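Local coordinates for peroxisomal acyl-coenzyme A oxidase 1 (Arabidopsis thaliana, PDB 1W07), which oxidises long- and medium-chain acyl-CoAs to 2-trans-enoyl-CoAs with FAD as cofactor, passing the electrons to oxygen to give hydrogen peroxide, at residues D45-K50 and L66-H71; R90-Q95 and D611-S616. The protein carries 1 engineered substitution. One frame throughout, in Å; residues are numbered along the deposited sequence.

Contact 1 (45-50 with 66-71) and contact 2 (90-95 with 611-616) are neighbours, their centres about 11 Å apart on the same side of the chain's centre. Contact 1 joins two parts of the N-terminal acyl-CoA oxidase region; contact 2 ties that region to a short helix more than 500 residues later. Two probable hydrogen bonds connect them: Lys68 NZ lies 2.8 Å from Gln95 OE1, and Phe48 O lies 2.8 Å from His612 NE2. Lys50 of contact 1 also forms a salt bridge with Asp94 of contact 2, so residues 45-50 touch both segments of contact 2. Neither contact contributes a residue to the FAD pocket or includes the proposed proton acceptor Glu424.

Contact 1 (D45-K50 and L66-H71); sequences DPVFEK and LRKCAH
Val47 and Lys68 have the nearest CA atoms, 6.4 Å apart, where the loop between helices 29-43 and 58-78 lies against the latter. An Asx turn shapes the loop: Asp45 OD1 accepts from Val47 N at 3.0 Å, while Phe48 N bonds to Asp45 O. Asp45 OD2 accepts a hydrogen bond from His71 NE2 at 2.6 Å (N-H...O 155°), on its syn side, tilted out of the carboxylate plane but near the imidazole plane, the two planes nearly perpendicular. With an alanine in place of Asp45, His71 NE2 would probably lose this acceptor, its ring would be freer to turn, and the Asx turn would be lost. Val47 covers one His71 face, its CG2 3.8 Å from the ring centroid in a CH-pi contact. The imidazole edge meets the Phe48 face in an offset edge-to-face pair, planes at 70°. Leu66, Arg67 and Ala70 pack on Tyr650 of the second subunit. Extended beyond CG, Lys68 reaches across to the loop, its CE 3.4 Å from Val47 O, and Gln95 is a further partner of its ammonium. Its NZ stands above the Glu49 carbonyl plane, 2.7 Å from Glu49 O, and donates to a water that donates to Phe48 O.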
# COMPACT_ATOMS: atom_id res chain seq x y z
N ASP B 45 -15.58 -1.16 -27.98
CA ASP B 45 -15.23 -2.47 -28.57
C ASP B 45 -15.34 -3.60 -27.53
O ASP B 45 -14.62 -3.62 -26.54
CB ASP B 45 -13.81 -2.43 -29.14
CG ASP B 45 -13.53 -3.58 -30.12
OD1 ASP B 45 -14.05 -4.70 -29.90
OD2 ASP B 45 -12.77 -3.37 -31.09
N PRO B 46 -16.23 -4.57 -27.77
CA PRO B 46 -16.43 -5.71 -26.86
C PRO B 46 -15.15 -6.49 -26.55
O PRO B 46 -14.98 -7.00 -25.45
CB PRO B 46 -17.45 -6.57 -27.60
CG PRO B 46 -18.22 -5.57 -28.40
CD PRO B 46 -17.14 -4.67 -28.93
N VAL B 47 -14.26 -6.60 -27.53
CA VAL B 47 -13.02 -7.34 -27.35
C VAL B 47 -12.16 -6.71 -26.24
O VAL B 47 -11.36 -7.41 -25.60
CB VAL B 47 -12.19 -7.40 -28.68
CG1 VAL B 47 -10.89 -8.17 -28.46
CG2 VAL B 47 -13.02 -8.04 -29.80
N PHE B 48 -12.34 -5.42 -26.00
CA PHE B 48 -11.53 -4.72 -25.00
C PHE B 48 -12.15 -4.61 -23.61
O PHE B 48 -11.76 -3.77 -22.80
CB PHE B 48 -11.16 -3.33 -25.52
CG PHE B 48 -10.28 -3.35 -26.75
CD1 PHE B 48 -10.38 -2.34 -27.71
CD2 PHE B 48 -9.34 -4.37 -26.94
CE1 PHE B 48 -9.56 -2.35 -28.84
CE2 PHE B 48 -8.51 -4.38 -28.07
CZ PHE B 48 -8.62 -3.37 -29.02
N GLU B 49 -13.12 -5.48 -23.34
CA GLU B 49 -13.76 -5.52 -22.04
C GLU B 49 -12.71 -5.92 -21.02
O GLU B 49 -11.87 -6.78 -21.31
CB GLU B 49 -14.90 -6.55 -22.05
CG GLU B 49 -15.47 -6.85 -20.68
CD GLU B 49 -16.47 -7.99 -20.69
OE1 GLU B 49 -16.21 -9.00 -21.39
OE2 GLU B 49 -17.49 -7.89 -19.99
N LYS B 50 -12.75 -5.32 -19.83
CA LYS B 50 -11.78 -5.68 -18.80
C LYS B 50 -12.33 -5.65 -17.38
O LYS B 50 -11.56 -5.80 -16.43
CB LYS B 50 -10.55 -4.77 -18.86
CG LYS B 50 -10.74 -3.40 -18.22
CD LYS B 50 -10.77 -2.29 -19.25
CE LYS B 50 -9.63 -1.27 -19.04
NZ LYS B 50 -9.64 -0.40 -17.80
N LEU B 66 -3.55 -12.13 -25.42
CA LEU B 66 -3.03 -12.35 -26.76
C LEU B 66 -4.10 -11.94 -27.76
O LEU B 66 -3.79 -11.32 -28.78
CB LEU B 66 -2.65 -13.82 -26.96
CG LEU B 66 -1.55 -14.34 -26.03
CD1 LEU B 66 -1.17 -15.77 -26.44
CD2 LEU B 66 -0.34 -13.38 -26.05
N ARG B 67 -5.35 -12.26 -27.45
CA ARG B 67 -6.47 -11.90 -28.32
C ARG B 67 -6.58 -10.38 -28.46
O ARG B 67 -6.70 -9.87 -29.58
CB ARG B 67 -7.79 -12.43 -27.77
CG ARG B 67 -8.96 -12.19 -28.72
CD ARG B 67 -10.29 -12.53 -28.06
NE ARG B 67 -11.38 -12.46 -29.02
CZ ARG B 67 -12.64 -12.17 -28.70
NH1 ARG B 67 -12.97 -11.92 -27.44
NH2 ARG B 67 -13.57 -12.12 -29.65
N LYS B 68 -6.55 -9.67 -27.34
CA LYS B 68 -6.66 -8.21 -27.37
C LYS B 68 -5.53 -7.58 -28.16
O LYS B 68 -5.74 -6.61 -28.88
CB LYS B 68 -6.65 -7.62 -25.95
CG LYS B 68 -7.91 -7.92 -25.13
CD LYS B 68 -7.84 -7.27 -23.74
CE LYS B 68 -9.16 -7.47 -23.00
NZ LYS B 68 -9.16 -6.93 -21.61
N CYS B 69 -4.32 -8.12 -28.04
CA CYS B 69 -3.20 -7.56 -28.77
C CYS B 69 -3.36 -7.79 -30.28
O CYS B 69 -3.07 -6.90 -31.08
CB CYS B 69 -1.88 -8.15 -28.29
SG CYS B 69 -1.39 -7.63 -26.62
N ALA B 70 -3.84 -8.97 -30.65
CA ALA B 70 -4.03 -9.31 -32.05
C ALA B 70 -5.13 -8.44 -32.64
O ALA B 70 -5.04 -7.96 -33.78
CB ALA B 70 -4.40 -10.78 -32.19
N HIS B 71 -6.18 -8.23 -31.86
CA HIS B 71 -7.29 -7.41 -32.31
C HIS B 71 -6.80 -5.98 -32.51
O HIS B 71 -7.24 -5.29 -33.42
CB HIS B 71 -8.42 -7.47 -31.28
CG HIS B 71 -9.66 -6.76 -31.72
ND1 HIS B 71 -10.46 -7.20 -32.75
CD2 HIS B 71 -10.23 -5.61 -31.27
CE1 HIS B 71 -11.47 -6.36 -32.92
NE2 HIS B 71 -11.36 -5.39 -32.03
O HOH W 1 -8.98 -4.17 -22.38

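Contact 2 (R90-Q95 and D611-S616)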
# COMPACT_ATOMS: atom_id res chain seq x y z
N ARG B 90 -3.30 1.40 -27.39
CA ARG B 90 -2.76 0.48 -26.41
C ARG B 90 -2.93 1.04 -25.00
O ARG B 90 -3.20 0.30 -24.05
CB ARG B 90 -1.27 0.22 -26.67
CG ARG B 90 -0.98 -0.58 -27.93
CD ARG B 90 0.48 -1.02 -27.95
NE ARG B 90 1.39 0.11 -28.13
CZ ARG B 90 1.68 0.65 -29.31
NH1 ARG B 90 1.14 0.16 -30.42
NH2 ARG B 90 2.50 1.69 -29.38
N HIS B 91 -2.79 2.36 -24.88
CA HIS B 91 -2.94 3.03 -23.60
C HIS B 91 -4.32 2.78 -23.01
O HIS B 91 -4.45 2.42 -21.83
CB HIS B 91 -2.71 4.53 -23.77
CG HIS B 91 -3.06 5.35 -22.57
ND1 HIS B 91 -2.32 5.34 -21.41
CD2 HIS B 91 -4.10 6.20 -22.34
CE1 HIS B 91 -2.87 6.14 -20.52
NE2 HIS B 91 -3.95 6.68 -21.06
N PHE B 92 -5.37 2.97 -23.81
CA PHE B 92 -6.71 2.76 -23.28
C PHE B 92 -7.14 1.29 -23.14
O PHE B 92 -8.01 0.98 -22.34
CB PHE B 92 -7.73 3.58 -24.07
CG PHE B 92 -7.57 5.07 -23.85
CD1 PHE B 92 -7.05 5.88 -24.86
CD2 PHE B 92 -7.92 5.64 -22.63
CE1 PHE B 92 -6.88 7.25 -24.65
CE2 PHE B 92 -7.75 7.01 -22.42
CZ PHE B 92 -7.23 7.81 -23.42
N ILE B 93 -6.51 0.40 -23.90
CA ILE B 93 -6.82 -1.03 -23.78
C ILE B 93 -6.47 -1.39 -22.32
O ILE B 93 -7.05 -2.31 -21.73
CB ILE B 93 -5.97 -1.87 -24.79
CG1 ILE B 93 -6.51 -1.64 -26.20
CG2 ILE B 93 -6.01 -3.35 -24.42
CD1 ILE B 93 -5.70 -2.35 -27.29
N ASP B 94 -5.49 -0.66 -21.77
CA ASP B 94 -5.10 -0.78 -20.37
C ASP B 94 -4.80 -2.20 -19.88
O ASP B 94 -5.32 -2.63 -18.85
CB ASP B 94 -6.21 -0.15 -19.54
CG ASP B 94 -5.81 0.08 -18.10
OD1 ASP B 94 -6.68 -0.06 -17.22
OD2 ASP B 94 -4.63 0.43 -17.86
N GLN B 95 -3.97 -2.94 -20.61
CA GLN B 95 -3.67 -4.29 -20.19
C GLN B 95 -2.22 -4.67 -20.44
O GLN B 95 -1.80 -4.86 -21.58
CB GLN B 95 -4.62 -5.28 -20.88
CG GLN B 95 -4.51 -6.71 -20.35
CD GLN B 95 -5.83 -7.46 -20.41
OE1 GLN B 95 -6.88 -6.92 -20.04
NE2 GLN B 95 -5.79 -8.71 -20.85
N ASP B 611 -15.85 5.61 -18.30
CA ASP B 611 -16.10 4.65 -17.23
C ASP B 611 -15.39 3.35 -17.56
O ASP B 611 -14.93 2.63 -16.66
CB ASP B 611 -17.60 4.38 -17.08
CG ASP B 611 -18.30 5.43 -16.24
OD1 ASP B 611 -17.62 6.19 -15.52
OD2 ASP B 611 -19.54 5.48 -16.30
N HIS B 612 -15.30 3.04 -18.85
CA HIS B 612 -14.63 1.82 -19.27
C HIS B 612 -13.17 1.83 -18.83
O HIS B 612 -12.67 0.83 -18.32
CB HIS B 612 -14.71 1.65 -20.79
CG HIS B 612 -13.90 0.51 -21.33
ND1 HIS B 612 -12.55 0.61 -21.56
CD2 HIS B 612 -14.25 -0.76 -21.65
CE1 HIS B 612 -12.10 -0.55 -22.01
NE2 HIS B 612 -13.12 -1.40 -22.07
N TYR B 613 -12.50 2.97 -19.01
CA TYR B 613 -11.09 3.07 -18.64
C TYR B 613 -10.90 3.05 -17.12
O TYR B 613 -10.01 2.36 -16.60
CB TYR B 613 -10.48 4.35 -19.20
CG TYR B 613 -8.99 4.48 -18.94
CD1 TYR B 613 -8.09 3.58 -19.51
CD2 TYR B 613 -8.49 5.50 -18.14
CE1 TYR B 613 -6.73 3.69 -19.29
CE2 TYR B 613 -7.14 5.63 -17.91
CZ TYR B 613 -6.26 4.73 -18.49
OH TYR B 613 -4.92 4.91 -18.29
N LEU B 614 -11.74 3.80 -16.42
CA LEU B 614 -11.67 3.86 -14.96
C LEU B 614 -11.98 2.52 -14.35
O LEU B 614 -11.42 2.16 -13.30
CB LEU B 614 -12.64 4.91 -14.40
CG LEU B 614 -12.15 6.36 -14.28
CD1 LEU B 614 -13.23 7.21 -13.61
CD2 LEU B 614 -10.87 6.41 -13.46
N ASN B 615 -12.91 1.79 -14.98
CA ASN B 615 -13.31 0.45 -14.52
C ASN B 615 -13.58 0.47 -13.02
O ASN B 615 -13.06 -0.37 -12.28
CB ASN B 615 -12.19 -0.54 -14.83
CG ASN B 615 -12.64 -1.97 -14.74
OD1 ASN B 615 -13.70 -2.33 -15.25
ND2 ASN B 615 -11.82 -2.81 -14.13
N SER B 616 -14.41 1.41 -12.59
CA SER B 616 -14.72 1.60 -11.18
C SER B 616 -16.17 1.90 -10.91
O SER B 616 -16.74 2.83 -11.47
CB SER B 616 -13.90 2.77 -10.63
OG SER B 616 -14.31 3.10 -9.31
O HOH W 2 -3.42 2.78 -19.36
O HOH W 3 -10.43 2.36 -21.90
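Tyr613 supplies most of the aromatic contact, coming up against the C-terminal end of helix 83-93; its CA lies 6.4 Å from that of Phe92. The edge of the Phe92 ring is directed at the tyrosine face, with planes at 73° and Phe92 CD2 3.7 Å from Tyr613 CD1, over the rim of the ring. Tyr613 CG is anti to the backbone N (chi1 -175°), which carries the phenol over to Phe92 and His91. The His91 ring meets it obliquely, CE1 lying 3.3 Å from Tyr613 OH, and the two planes are inclined at 39°. His91 CD2 also sits over the centre of the Phe92 ring, so the three residues form an aromatic cluster. Phe92 in turn packs on Ser35, Ala39 and Val42 of helix 29-43.

Topologically, this cluster joins the N-terminal acyl-CoA oxidase region to the short helix 611-614 in the C-terminal acyl-CoA oxidase region.

Apolar contact with the tyrosine also comes from Asp94, whose CB is 3.9 Å from Tyr613 CE1. Its carboxylate oxygen OD1 forms salt bridges with Arg298 and Lys50.

Two waters bridge polar groups of the two segments. One, near the plane of the phenol, donates to His91 O and to Asp94 OD2 and accepts from Tyr613 OH at 2.8 Å, which links the hydroxyl to the helix end and probably helps to orient it. The second water donates to Phe92 O at 2.8 Å and meets His612 ND1 at the edge of the imidazole, in its plane. The other imidazole nitrogen, NE2, is hydrogen-bonded to Phe48 O.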